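Side-chain contacts in cupin type-2 domain-containing protein (Ralstonia eutropha, PDB 2OPK), which is of unconfirmed function but belongs to the cupin superfamily and may be a mannose-6-phosphate isomerase: residues G46-S51 against G65-G70; G7-D12 against I33-S38; V13-P18 against G99-W104; P18-Q23 against N39-P44. One frame throughout, in Å; residues are numbered along the deposited sequence. Where two conformers were deposited one is given.

Contact 1 of 4, residues G46-S51 against G65-G70; sequences GFWYDS and GIECEG
W48 meets E67 and E69, where strand 64-68 ends, through van der Waals contact alone; no hydrogen bond joins 46-51 to 65-70. The six-membered part of the indole does the touching. Its CZ3 lies 3.6 Å from the backbone O of E67 and 3.7 Å from the backbone N of E69, so the ring corner is set against the peptide chain at that point. CG of W48 is anti to its carbonyl carbon (chi1 -69°), and this turn carries the indole across to the strand.

Two acidic side chains then border the ring differently. The carboxylate of E67 comes to the indole edge in the ring plane, with OE2 3.8 Å from CH2 of W48, and the two planes stand nearly perpendicular, 84° apart. E69 instead rises over one face: its CB is 4.0 Å from CZ3 of W48, and OE2 is held above the ring centre.

In this cupin fold the contact ties the long loop between strands 31-38 and 54-61 to the three-stranded sheet, of which 64-68 is the central strand.

Charge completes the arrangement. R90 forms a salt bridge with OE2 of E69 and a cation-pi contact with W48, so the acid over the indole face and the indole itself share one arginine. On strand 91-96, R92 touches the side chains of both W48 and E67.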
loop_
_atom_site.group_PDB
_atom_site.type_symbol
_atom_site.label_atom_id
_atom_site.label_comp_id
_atom_site.label_asym_id
_atom_site.label_seq_id
_atom_site.Cartn_x
_atom_site.Cartn_y
_atom_site.Cartn_z
ATOM N N GLY B 46 11.729 -16.144 -20.036
ATOM C CA GLY B 46 10.559 -16.940 -20.343
ATOM C C GLY B 46 9.416 -16.840 -19.333
ATOM O O GLY B 46 8.285 -17.186 -19.683
ATOM N N PHE B 47 9.693 -16.355 -18.108
ATOM C CA PHE B 47 8.707 -16.360 -17.022
ATOM C C PHE B 47 7.735 -15.197 -17.071
ATOM O O PHE B 47 8.131 -14.032 -17.168
ATOM C CB PHE B 47 9.381 -16.376 -15.643
ATOM C CG PHE B 47 8.388 -16.361 -14.482
ATOM C CD1 PHE B 47 7.816 -17.551 -14.017
ATOM C CD2 PHE B 47 8.008 -15.163 -13.884
ATOM C CE1 PHE B 47 6.884 -17.559 -12.988
ATOM C CE2 PHE B 47 7.072 -15.160 -12.839
ATOM C CZ PHE B 47 6.519 -16.368 -12.385
ATOM N N TRP B 48 6.459 -15.532 -16.954
ATOM C CA TRP B 48 5.404 -14.568 -16.840
ATOM C C TRP B 48 4.506 -14.970 -15.669
ATOM O O TRP B 48 4.222 -16.168 -15.477
ATOM C CB TRP B 48 4.578 -14.516 -18.119
ATOM C CG TRP B 48 5.319 -13.922 -19.294
ATOM C CD1 TRP B 48 6.100 -14.596 -20.193
ATOM C CD2 TRP B 48 5.351 -12.549 -19.688
ATOM N NE1 TRP B 48 6.633 -13.727 -21.097
ATOM C CE2 TRP B 48 6.178 -12.464 -20.825
ATOM C CE3 TRP B 48 4.760 -11.387 -19.201
ATOM C CZ2 TRP B 48 6.422 -11.251 -21.494
ATOM C CZ3 TRP B 48 5.011 -10.179 -19.863
ATOM C CH2 TRP B 48 5.821 -10.126 -21.000
ATOM N N TYR B 49 4.090 -13.988 -14.861
ATOM C CA TYR B 49 3.098 -14.256 -13.845
ATOM C C TYR B 49 1.750 -14.296 -14.580
ATOM O O TYR B 49 1.550 -13.602 -15.585
ATOM C CB TYR B 49 3.036 -13.174 -12.767
ATOM C CG TYR B 49 4.219 -13.063 -11.846
ATOM C CD1 TYR B 49 4.444 -14.007 -10.829
ATOM C CD2 TYR B 49 5.082 -11.990 -11.946
ATOM C CE1 TYR B 49 5.531 -13.884 -9.968
ATOM C CE2 TYR B 49 6.168 -11.850 -11.086
ATOM C CZ TYR B 49 6.402 -12.795 -10.102
ATOM O OH TYR B 49 7.511 -12.624 -9.287
ATOM N N ASP B 50 0.834 -15.097 -14.046
ATOM C CA ASP B 50 -0.538 -15.197 -14.550
ATOM C C ASP B 50 -1.407 -15.711 -13.396
ATOM O O ASP B 50 -1.264 -16.859 -12.985
ATOM C CB ASP B 50 -0.563 -16.162 -15.731
ATOM C CG ASP B 50 -1.930 -16.297 -16.348
ATOM O OD1 ASP B 50 -2.904 -15.775 -15.796
ATOM O OD2 ASP B 50 -2.026 -16.946 -17.391
ATOM N N SER B 51 -2.269 -14.869 -12.845
ATOM C CA SER B 51 -3.017 -15.228 -11.617
ATOM C C SER B 51 -4.516 -15.118 -11.812
ATOM O O SER B 51 -4.963 -14.265 -12.560
ATOM C CB SER B 51 -2.575 -14.313 -10.451
ATOM O OG SER B 51 -3.439 -14.400 -9.315
ATOM N N GLY B 65 11.422 -2.075 -12.989
ATOM C CA GLY B 65 10.723 -2.053 -14.246
ATOM C C GLY B 65 9.847 -3.291 -14.276
ATOM O O GLY B 65 10.265 -4.341 -13.812
ATOM N N ILE B 66 8.619 -3.127 -14.761
ATOM C CA ILE B 66 7.668 -4.193 -14.947
ATOM C C ILE B 66 7.104 -4.120 -16.348
ATOM O O ILE B 66 6.735 -3.049 -16.800
ATOM C CB ILE B 66 6.485 -4.091 -13.975
ATOM C CG1 ILE B 66 6.942 -4.442 -12.564
ATOM C CG2 ILE B 66 5.333 -5.042 -14.395
ATOM C CD1 ILE B 66 5.826 -4.702 -11.575
ATOM N N GLU B 67 6.992 -5.268 -16.992
ATOM C CA GLU B 67 6.358 -5.392 -18.292
ATOM C C GLU B 67 5.034 -6.167 -18.233
ATOM O O GLU B 67 4.990 -7.307 -17.743
ATOM C CB GLU B 67 7.280 -6.146 -19.247
ATOM C CG GLU B 67 6.797 -6.087 -20.686
ATOM C CD GLU B 67 7.750 -6.768 -21.657
ATOM O OE1 GLU B 67 8.945 -6.967 -21.328
ATOM O OE2 GLU B 67 7.274 -7.117 -22.756
ATOM N N CYS B 68 3.972 -5.561 -18.749
ATOM C CA CYS B 68 2.699 -6.242 -18.907
ATOM C C CYS B 68 2.627 -6.705 -20.337
ATOM O O CYS B 68 3.021 -5.976 -21.236
ATOM C CB CYS B 68 1.548 -5.310 -18.630
ATOM S SG CYS B 68 1.445 -4.845 -16.950
ATOM N N GLU B 69 2.147 -7.920 -20.553
ATOM C CA GLU B 69 2.067 -8.487 -21.903
ATOM C C GLU B 69 1.187 -7.614 -22.789
ATOM O O GLU B 69 0.160 -7.081 -22.345
ATOM C CB GLU B 69 1.502 -9.900 -21.853
ATOM C CG GLU B 69 1.827 -10.715 -23.088
ATOM C CD GLU B 69 1.568 -12.192 -22.863
ATOM O OE1 GLU B 69 0.416 -12.515 -22.474
ATOM O OE2 GLU B 69 2.516 -12.997 -23.061
ATOM N N GLY B 70 1.604 -7.443 -24.037
ATOM C CA GLY B 70 0.909 -6.516 -24.949
ATOM C C GLY B 70 1.436 -5.075 -24.916
ATOM O O GLY B 70 1.106 -4.270 -25.795
#

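Contact 2 of 4, residues G7-D12 against I33-S38; sequences GNLFAD and IERIIS
R35 and L9 bury the most surface here, R35 twice as much as L9, with D12 and A11 adding smaller shares. The contact lays the N-terminal turn 8-11 of this cupin against strand 31-38 of its five-stranded sheet. R35 extends from the strand with CG anti to the backbone N (chi1 179°) and bends at chi3, which turns the edge of the guanidinium toward the carbonyls of L9 and A11.

NH1 is gripped twice. It donates to L9 O at 2.8 Å, with that oxygen close to the guanidinium plane although the nitrogen stands well above the carbonyl plane of L9. Its second bond, to A11 O at 2.8 Å, is straighter (166°) and lies in the carbonyl plane. NH2 adds weak bonds to A11 O and to D12 O, and its firm partner is Q23 OE1 on the adjacent strand 21-28. Together these partners fix the rotation of the guanidinium.

L9 slides past R35 in the opposite direction, its CG 4.0 Å from CD of R35. The turn is type I, and N8 shapes it through an Asx turn. G7 and N8 pair antiparallel with a strand of the second subunit, and N8 ND2 bonds D81 OD1 of that subunit. Within the turn, N8 OD1 accepts a hydrogen bond from the backbone N of F10 at 2.8 Å.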
loop_
_atom_site.group_PDB
_atom_site.type_symbol
_atom_site.label_atom_id
_atom_site.label_comp_id
_atom_site.label_asym_id
_atom_site.label_seq_id
_atom_site.Cartn_x
_atom_site.Cartn_y
_atom_site.Cartn_z
ATOM N N GLY B 7 3.506 -2.218 12.055
ATOM C CA GLY B 7 4.837 -2.518 11.583
ATOM C C GLY B 7 5.364 -1.356 10.772
ATOM O O GLY B 7 4.718 -0.305 10.661
ATOM N N ASN B 8 6.569 -1.550 10.257
ATOM C CA ASN B 8 7.175 -0.613 9.351
ATOM C C ASN B 8 7.694 -1.423 8.187
ATOM O O ASN B 8 8.382 -2.432 8.391
ATOM C CB ASN B 8 8.291 0.194 10.003
ATOM C CG ASN B 8 8.809 1.283 9.092
ATOM O OD1 ASN B 8 9.602 1.026 8.186
ATOM N ND2 ASN B 8 8.351 2.505 9.315
ATOM N N LEU B 9 7.342 -0.981 6.976
ATOM C CA LEU B 9 7.702 -1.675 5.736
ATOM C C LEU B 9 9.208 -1.691 5.457
ATOM O O LEU B 9 9.686 -2.562 4.748
ATOM C CB LEU B 9 6.989 -1.031 4.563
ATOM C CG LEU B 9 6.326 -2.013 3.623
ATOM C CD1 LEU B 9 5.185 -2.792 4.302
ATOM C CD2 LEU B 9 5.796 -1.246 2.438
ATOM N N PHE B 10 9.955 -0.750 6.028
ATOM C CA PHE B 10 11.423 -0.663 5.831
ATOM C C PHE B 10 12.290 -1.302 6.942
ATOM O O PHE B 10 13.510 -1.309 6.843
ATOM C CB PHE B 10 11.835 0.792 5.620
ATOM C CG PHE B 10 10.958 1.518 4.641
ATOM C CD1 PHE B 10 10.853 1.081 3.333
ATOM C CD2 PHE B 10 10.233 2.633 5.037
ATOM C CE1 PHE B 10 10.029 1.729 2.442
ATOM C CE2 PHE B 10 9.426 3.309 4.139
ATOM C CZ PHE B 10 9.317 2.843 2.845
ATOM N N ALA B 11 11.648 -1.870 7.953
ATOM C CA ALA B 11 12.299 -2.507 9.097
ATOM C C ALA B 11 12.623 -3.953 8.766
ATOM O O ALA B 11 11.890 -4.573 8.033
ATOM C CB ALA B 11 11.332 -2.451 10.359
ATOM N N ASP B 12 13.728 -4.478 9.289
ATOM C CA ASP B 12 14.104 -5.884 9.106
ATOM C C ASP B 12 14.157 -6.302 7.640
ATOM O O ASP B 12 13.657 -7.369 7.283
ATOM C CB ASP B 12 13.137 -6.814 9.871
ATOM C CG ASP B 12 12.963 -6.398 11.330
ATOM O OD1 ASP B 12 13.997 -6.112 11.974
ATOM O OD2 ASP B 12 11.806 -6.381 11.843
ATOM N N ILE B 33 -2.319 -9.028 1.715
ATOM C CA ILE B 33 -1.447 -7.868 1.656
ATOM C C ILE B 33 -0.087 -8.367 2.082
ATOM O O ILE B 33 0.039 -9.032 3.120
ATOM C CB ILE B 33 -1.892 -6.750 2.616
ATOM C CG1 ILE B 33 -3.340 -6.331 2.321
ATOM C CG2 ILE B 33 -1.000 -5.510 2.479
ATOM C CD1 ILE B 33 -3.879 -5.261 3.347
ATOM N N GLU B 34 0.929 -8.040 1.294
ATOM C CA GLU B 34 2.271 -8.510 1.571
ATOM C C GLU B 34 3.330 -7.503 1.166
ATOM O O GLU B 34 3.141 -6.681 0.273
ATOM C CB GLU B 34 2.545 -9.834 0.838
ATOM C CG GLU B 34 2.628 -9.692 -0.673
ATOM C CD GLU B 34 2.798 -11.006 -1.406
ATOM O OE1 GLU B 34 3.141 -12.033 -0.755
ATOM O OE2 GLU B 34 2.585 -10.977 -2.656
ATOM N N ARG B 35 4.467 -7.638 1.830
ATOM C CA ARG B 35 5.699 -6.918 1.508
ATOM C C ARG B 35 6.592 -7.863 0.659
ATOM O O ARG B 35 6.648 -9.068 0.929
ATOM C CB ARG B 35 6.381 -6.629 2.822
ATOM C CG ARG B 35 7.605 -5.946 2.736
ATOM C CD ARG B 35 8.100 -5.602 4.109
ATOM N NE ARG B 35 8.824 -6.639 4.844
ATOM C CZ ARG B 35 9.795 -6.337 5.720
ATOM N NH1 ARG B 35 10.134 -5.075 5.910
ATOM N NH2 ARG B 35 10.445 -7.243 6.412
ATOM N N ILE B 36 7.232 -7.317 -0.371
ATOM C CA ILE B 36 8.185 -8.047 -1.211
ATOM C C ILE B 36 9.497 -7.298 -1.101
ATOM O O ILE B 36 9.520 -6.050 -1.153
ATOM C CB ILE B 36 7.809 -8.083 -2.698
ATOM C CG1 ILE B 36 6.354 -8.513 -2.875
ATOM C CG2 ILE B 36 8.813 -9.011 -3.498
ATOM C CD1 ILE B 36 5.761 -8.405 -4.342
ATOM N N ILE B 37 10.585 -8.044 -0.895
ATOM C CA ILE B 37 11.916 -7.468 -0.793
ATOM C C ILE B 37 12.773 -8.022 -1.926
ATOM O O ILE B 37 13.066 -9.245 -1.975
ATOM C CB ILE B 37 12.593 -7.794 0.562
ATOM C CG1 ILE B 37 11.663 -7.467 1.747
ATOM C CG2 ILE B 37 13.926 -7.066 0.697
ATOM C CD1 ILE B 37 11.321 -6.007 1.895
ATOM N N SER B 38 13.153 -7.131 -2.842
ATOM C CA SER B 38 14.034 -7.455 -3.942
ATOM C C SER B 38 15.385 -6.882 -3.640
ATOM O O SER B 38 15.530 -5.877 -2.928
ATOM C CB SER B 38 13.528 -6.848 -5.246
ATOM O OG SER B 38 12.207 -7.262 -5.545
#

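Contact 3 of 4, residues V13-P18 against G99-W104; sequences VPVGAP and GEPTVW
V13 meets P101 and V103 through its two methyl branches, and its side chain can be followed outward from the backbone. CB points toward 99-104 and there divides. CG1, anti to the backbone N (chi1 168°), heads for the proline ring, where it lies 3.8 Å from CB of P101 and 3.9 Å from CG of the same ring. CG2, anti to the carbonyl carbon, goes to the other partner and meets CG2 of V103 tip to tip at 4.2 Å. One valine therefore spans P101 and V103, two residues apart, whose side chains both point toward 13-18; P101 lies just before strand 102-109 and V103 within it.

The contact is wholly apolar, with no hydrogen bond between the segments. It packs the irregular chain that leads from strand 5-8 to strand 21-28 over the start of strand 102-109, the middle strand of the five-stranded cupin sheet. In the conformer given, I37 of the adjacent strand 31-38 touches both V13 and V103.

A second valine reaches the same proline nearer the surface: CG2 of V15 lies 3.8 Å from CG of P101, so this ring carbon is approached by both valines. On either side of V15 in sequence, N39 holds the backbone: its OD1 accepts a hydrogen bond from G16 N and its ND2 donates to P14 O.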
loop_
_atom_site.group_PDB
_atom_site.type_symbol
_atom_site.label_atom_id
_atom_site.label_comp_id
_atom_site.label_asym_id
_atom_site.label_seq_id
_atom_site.Cartn_x
_atom_site.Cartn_y
_atom_site.Cartn_z
ATOM N N VAL B 13 14.812 -5.483 6.819
ATOM C CA VAL B 13 14.942 -5.713 5.386
ATOM C C VAL B 13 16.357 -6.257 5.097
ATOM O O VAL B 13 17.333 -5.508 5.208
ATOM C CB VAL B 13 14.747 -4.394 4.603
ATOM C CG1 VAL B 13 15.173 -4.551 3.139
ATOM C CG2 VAL B 13 13.327 -3.905 4.721
ATOM N N PRO B 14 16.474 -7.549 4.707
ATOM C CA PRO B 14 17.795 -8.100 4.369
ATOM C C PRO B 14 18.388 -7.507 3.105
ATOM O O PRO B 14 17.761 -7.578 2.050
ATOM C CB PRO B 14 17.513 -9.589 4.152
ATOM C CG PRO B 14 16.187 -9.855 4.767
ATOM C CD PRO B 14 15.425 -8.573 4.570
ATOM N N VAL B 15 19.567 -6.916 3.218
ATOM C CA VAL B 15 20.277 -6.311 2.085
ATOM C C VAL B 15 21.161 -7.380 1.447
ATOM O O VAL B 15 21.931 -8.027 2.134
ATOM C CB VAL B 15 21.178 -5.155 2.562
ATOM C CG1 VAL B 15 21.977 -4.612 1.422
ATOM C CG2 VAL B 15 20.334 -4.044 3.199
ATOM N N GLY B 16 21.047 -7.584 0.146
ATOM C CA GLY B 16 21.805 -8.623 -0.527
ATOM C C GLY B 16 21.290 -10.057 -0.467
ATOM O O GLY B 16 22.016 -10.967 -0.873
ATOM N N ALA B 17 20.059 -10.309 -0.011
ATOM C CA ALA B 17 19.543 -11.695 -0.037
ATOM C C ALA B 17 19.557 -12.186 -1.498
ATOM O O ALA B 17 19.118 -11.457 -2.367
ATOM C CB ALA B 17 18.139 -11.755 0.524
ATOM N N PRO B 18 20.053 -13.415 -1.786
ATOM C CA PRO B 18 20.122 -13.825 -3.196
ATOM C C PRO B 18 18.804 -13.932 -3.917
ATOM O O PRO B 18 18.767 -13.706 -5.136
ATOM C CB PRO B 18 20.735 -15.232 -3.127
ATOM C CG PRO B 18 21.426 -15.241 -1.869
ATOM C CD PRO B 18 20.581 -14.479 -0.923
ATOM N N GLY B 99 21.461 -1.263 -6.653
ATOM C CA GLY B 99 22.237 -0.615 -5.629
ATOM C C GLY B 99 21.670 -0.666 -4.247
ATOM O O GLY B 99 22.388 -0.404 -3.296
ATOM N N GLU B 100 20.382 -0.967 -4.123
ATOM C CA GLU B 100 19.755 -1.056 -2.816
ATOM C C GLU B 100 18.544 -1.954 -2.876
ATOM O O GLU B 100 18.057 -2.304 -3.977
ATOM C CB GLU B 100 19.318 0.312 -2.332
ATOM C CG GLU B 100 18.278 1.006 -3.213
ATOM C CD GLU B 100 17.872 2.383 -2.663
ATOM O OE1 GLU B 100 17.624 2.486 -1.447
ATOM O OE2 GLU B 100 17.765 3.338 -3.438
ATOM N N PRO B 101 18.070 -2.377 -1.688
ATOM C CA PRO B 101 16.802 -3.116 -1.728
ATOM C C PRO B 101 15.633 -2.356 -2.355
ATOM O O PRO B 101 15.532 -1.135 -2.247
ATOM C CB PRO B 101 16.512 -3.434 -0.237
ATOM C CG PRO B 101 17.780 -3.351 0.443
ATOM C CD PRO B 101 18.623 -2.310 -0.317
ATOM N N THR B 102 14.774 -3.104 -3.032
ATOM C CA THR B 102 13.537 -2.604 -3.553
ATOM C C THR B 102 12.449 -3.272 -2.697
ATOM O O THR B 102 12.326 -4.506 -2.679
ATOM C CB THR B 102 13.365 -2.920 -5.040
ATOM O OG1 THR B 102 14.359 -2.230 -5.795
ATOM C CG2 THR B 102 12.009 -2.463 -5.539
ATOM N N VAL B 103 11.720 -2.454 -1.946
ATOM C CA VAL B 103 10.611 -2.937 -1.123
ATOM C C VAL B 103 9.305 -2.572 -1.790
ATOM O O VAL B 103 9.091 -1.403 -2.150
ATOM C CB VAL B 103 10.632 -2.315 0.323
ATOM C CG1 VAL B 103 9.456 -2.833 1.140
ATOM C CG2 VAL B 103 11.976 -2.606 1.012
ATOM N N TRP B 104 8.433 -3.564 -1.939
ATOM C CA TRP B 104 7.128 -3.405 -2.590
ATOM C C TRP B 104 6.019 -3.705 -1.611
ATOM O O TRP B 104 6.225 -4.421 -0.633
ATOM C CB TRP B 104 6.919 -4.416 -3.685
ATOM C CG TRP B 104 8.026 -4.657 -4.676
ATOM C CD1 TRP B 104 9.216 -5.233 -4.435
ATOM C CD2 TRP B 104 7.992 -4.367 -6.082
ATOM N NE1 TRP B 104 9.944 -5.326 -5.596
ATOM C CE2 TRP B 104 9.217 -4.792 -6.623
ATOM C CE3 TRP B 104 7.050 -3.773 -6.928
ATOM C CZ2 TRP B 104 9.515 -4.671 -7.986
ATOM C CZ3 TRP B 104 7.328 -3.659 -8.276
ATOM C CH2 TRP B 104 8.555 -4.089 -8.796
#

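Contact 4 of 4, residues P18-Q23 against N39-P44; sequences PDEIFQ and NGQASP
Q41 lies against the backbone of P18-E20, and its amide carries the contact. NE2 donates to P18 O at 3.0 Å, nearly straight at the hydrogen (171°). The acceptor lies in the amide plane of Q41, but the donor sits above the carbonyl plane of P18, away from the usual lone-pair direction. OE1 meets the aliphatic part of E20, 3.5 Å from its CG, as the two side chains run past each other in opposite directions.

What sets the amide is a bend at chi2 (90°), which folds the side chain back over its own loop. There OE1 accepts a hydrogen bond from the backbone N of N39 at 2.8 Å, so both ends of the amide are held and its flip state is defined.

Two waters form the next shell. One donates to D19 O and accepts from N39 ND2, with a weak third bond from Q41 NE2. The other donates to E20 OE2 at 2.7 Å and weakly to Q41 O. E20 OE2 also bonds S38 OG, and an unknown ligand lies near its side chain.

At the surface, the contact closes the lead-in to strand 21-28 onto the loop leaving its antiparallel neighbour, strand 31-38.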
loop_
_atom_site.group_PDB
_atom_site.type_symbol
_atom_site.label_atom_id
_atom_site.label_comp_id
_atom_site.label_asym_id
_atom_site.label_seq_id
_atom_site.Cartn_x
_atom_site.Cartn_y
_atom_site.Cartn_z
ATOM N N PRO B 18 20.053 -13.415 -1.786
ATOM C CA PRO B 18 20.122 -13.825 -3.196
ATOM C C PRO B 18 18.804 -13.932 -3.917
ATOM O O PRO B 18 18.767 -13.706 -5.136
ATOM C CB PRO B 18 20.735 -15.232 -3.127
ATOM C CG PRO B 18 21.426 -15.241 -1.869
ATOM C CD PRO B 18 20.581 -14.479 -0.923
ATOM N N ASP B 19 17.724 -14.279 -3.194
ATOM C CA ASP B 19 16.395 -14.373 -3.793
ATOM C C ASP B 19 15.385 -13.426 -3.167
ATOM O O ASP B 19 15.571 -12.983 -2.026
ATOM C CB ASP B 19 15.896 -15.798 -3.699
ATOM C CG ASP B 19 16.766 -16.742 -4.504
ATOM O OD1 ASP B 19 16.864 -16.551 -5.721
ATOM O OD2 ASP B 19 17.380 -17.640 -3.913
ATOM N N GLU B 20 14.322 -13.124 -3.920
ATOM C CA GLU B 20 13.242 -12.260 -3.418
ATOM C C GLU B 20 12.577 -12.894 -2.228
ATOM O O GLU B 20 12.470 -14.124 -2.162
ATOM C CB GLU B 20 12.139 -11.979 -4.451
ATOM C CG GLU B 20 12.530 -11.006 -5.479
ATOM C CD GLU B 20 11.356 -10.500 -6.298
ATOM O OE1 GLU B 20 10.339 -11.217 -6.435
ATOM O OE2 GLU B 20 11.505 -9.391 -6.844
ATOM N N ILE B 21 12.160 -12.038 -1.295
ATOM C CA ILE B 21 11.504 -12.434 -0.059
ATOM C C ILE B 21 10.095 -11.881 -0.032
ATOM O O ILE B 21 9.872 -10.709 -0.360
ATOM C CB ILE B 21 12.347 -11.914 1.157
ATOM C CG1 ILE B 21 13.604 -12.770 1.285
ATOM C CG2 ILE B 21 11.559 -11.888 2.429
ATOM C CD1 ILE B 21 14.706 -12.147 2.090
ATOM N N PHE B 22 9.148 -12.728 0.378
ATOM C CA PHE B 22 7.779 -12.346 0.542
ATOM C C PHE B 22 7.353 -12.556 1.979
ATOM O O PHE B 22 7.667 -13.599 2.579
ATOM C CB PHE B 22 6.883 -13.182 -0.373
ATOM C CG PHE B 22 7.142 -12.956 -1.832
ATOM C CD1 PHE B 22 8.245 -13.509 -2.445
ATOM C CD2 PHE B 22 6.244 -12.233 -2.615
ATOM C CE1 PHE B 22 8.482 -13.326 -3.807
ATOM C CE2 PHE B 22 6.517 -11.998 -3.978
ATOM C CZ PHE B 22 7.609 -12.554 -4.565
ATOM N N GLN B 23 6.632 -11.578 2.519
ATOM C CA GLN B 23 6.138 -11.616 3.900
ATOM C C GLN B 23 4.736 -11.054 3.965
ATOM O O GLN B 23 4.534 -9.873 3.687
ATOM C CB GLN B 23 7.052 -10.831 4.839
ATOM C CG GLN B 23 8.400 -11.494 4.959
ATOM C CD GLN B 23 9.313 -10.826 5.935
ATOM O OE1 GLN B 23 9.677 -9.705 5.720
ATOM N NE2 GLN B 23 9.732 -11.537 6.985
ATOM N N ASN B 39 16.385 -7.542 -4.192
ATOM C CA ASN B 39 17.773 -7.084 -4.118
ATOM C C ASN B 39 18.400 -7.322 -5.481
ATOM O O ASN B 39 19.358 -8.093 -5.605
ATOM C CB ASN B 39 18.554 -7.847 -3.048
ATOM C CG ASN B 39 18.305 -7.311 -1.670
ATOM O OD1 ASN B 39 18.863 -6.277 -1.299
ATOM N ND2 ASN B 39 17.474 -8.024 -0.886
ATOM N N GLY B 40 17.819 -6.697 -6.507
ATOM C CA GLY B 40 18.384 -6.756 -7.848
ATOM C C GLY B 40 17.947 -7.886 -8.746
ATOM O O GLY B 40 18.389 -7.956 -9.893
ATOM N N GLN B 41 17.034 -8.721 -8.281
ATOM C CA GLN B 41 16.538 -9.827 -9.109
ATOM C C GLN B 41 15.534 -9.337 -10.136
ATOM O O GLN B 41 14.896 -8.289 -9.949
ATOM C CB GLN B 41 15.863 -10.945 -8.276
ATOM C CG GLN B 41 16.728 -11.477 -7.139
ATOM C CD GLN B 41 16.526 -10.712 -5.832
ATOM O OE1 GLN B 41 15.794 -9.735 -5.806
ATOM N NE2 GLN B 41 17.214 -11.119 -4.768
ATOM N N ALA B 42 15.400 -10.120 -11.213
ATOM C CA ALA B 42 14.397 -9.911 -12.228
ATOM C C ALA B 42 13.712 -11.249 -12.518
ATOM O O ALA B 42 14.246 -12.282 -12.220
ATOM C CB ALA B 42 15.061 -9.371 -13.490
ATOM N N SER B 43 12.521 -11.228 -13.100
ATOM C CA SER B 43 11.859 -12.457 -13.526
ATOM C C SER B 43 12.779 -13.253 -14.480
ATOM O O SER B 43 13.412 -12.672 -15.356
ATOM C CB SER B 43 10.545 -12.137 -14.225
ATOM O OG SER B 43 9.643 -11.562 -13.322
ATOM N N PRO B 44 12.904 -14.577 -14.276
ATOM C CA PRO B 44 13.777 -15.329 -15.192
ATOM C C PRO B 44 13.302 -15.297 -16.632
ATOM O O PRO B 44 12.128 -15.062 -16.894
ATOM C CB PRO B 44 13.707 -16.769 -14.668
ATOM C CG PRO B 44 12.572 -16.826 -13.699
ATOM C CD PRO B 44 12.291 -15.430 -13.234
HETATM O O HOH W 1 15.695 -10.252 -1.801
HETATM O O HOH W 2 12.135 -9.446 -9.438
#

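Contacts 2, 3 and 4 all reach the five-stranded sheet, their centres about 8 to 13 Å apart, whereas contact 1 lies about 22 Å from contact 2, centre to centre, across the middle of the chain. Contacts 3 and 4 are closest and have P18 in common. R35 of contact 2 touches V13 of contact 3, NH1 to CG2 being 3.6 Å, and S38 N lies 2.8 Å from T102 O between the same two contacts. Contact 1 touches contact 3 where I66 CD1 is 3.8 Å from W104 CZ3, and contact 4 where Y49 CE2 is 4.1 Å from S43 OG. No active site is established, but an unidentified molecule, probably from the crystallisation liquor, lies about 3 Å from the E20 side chain and may mark a pocket.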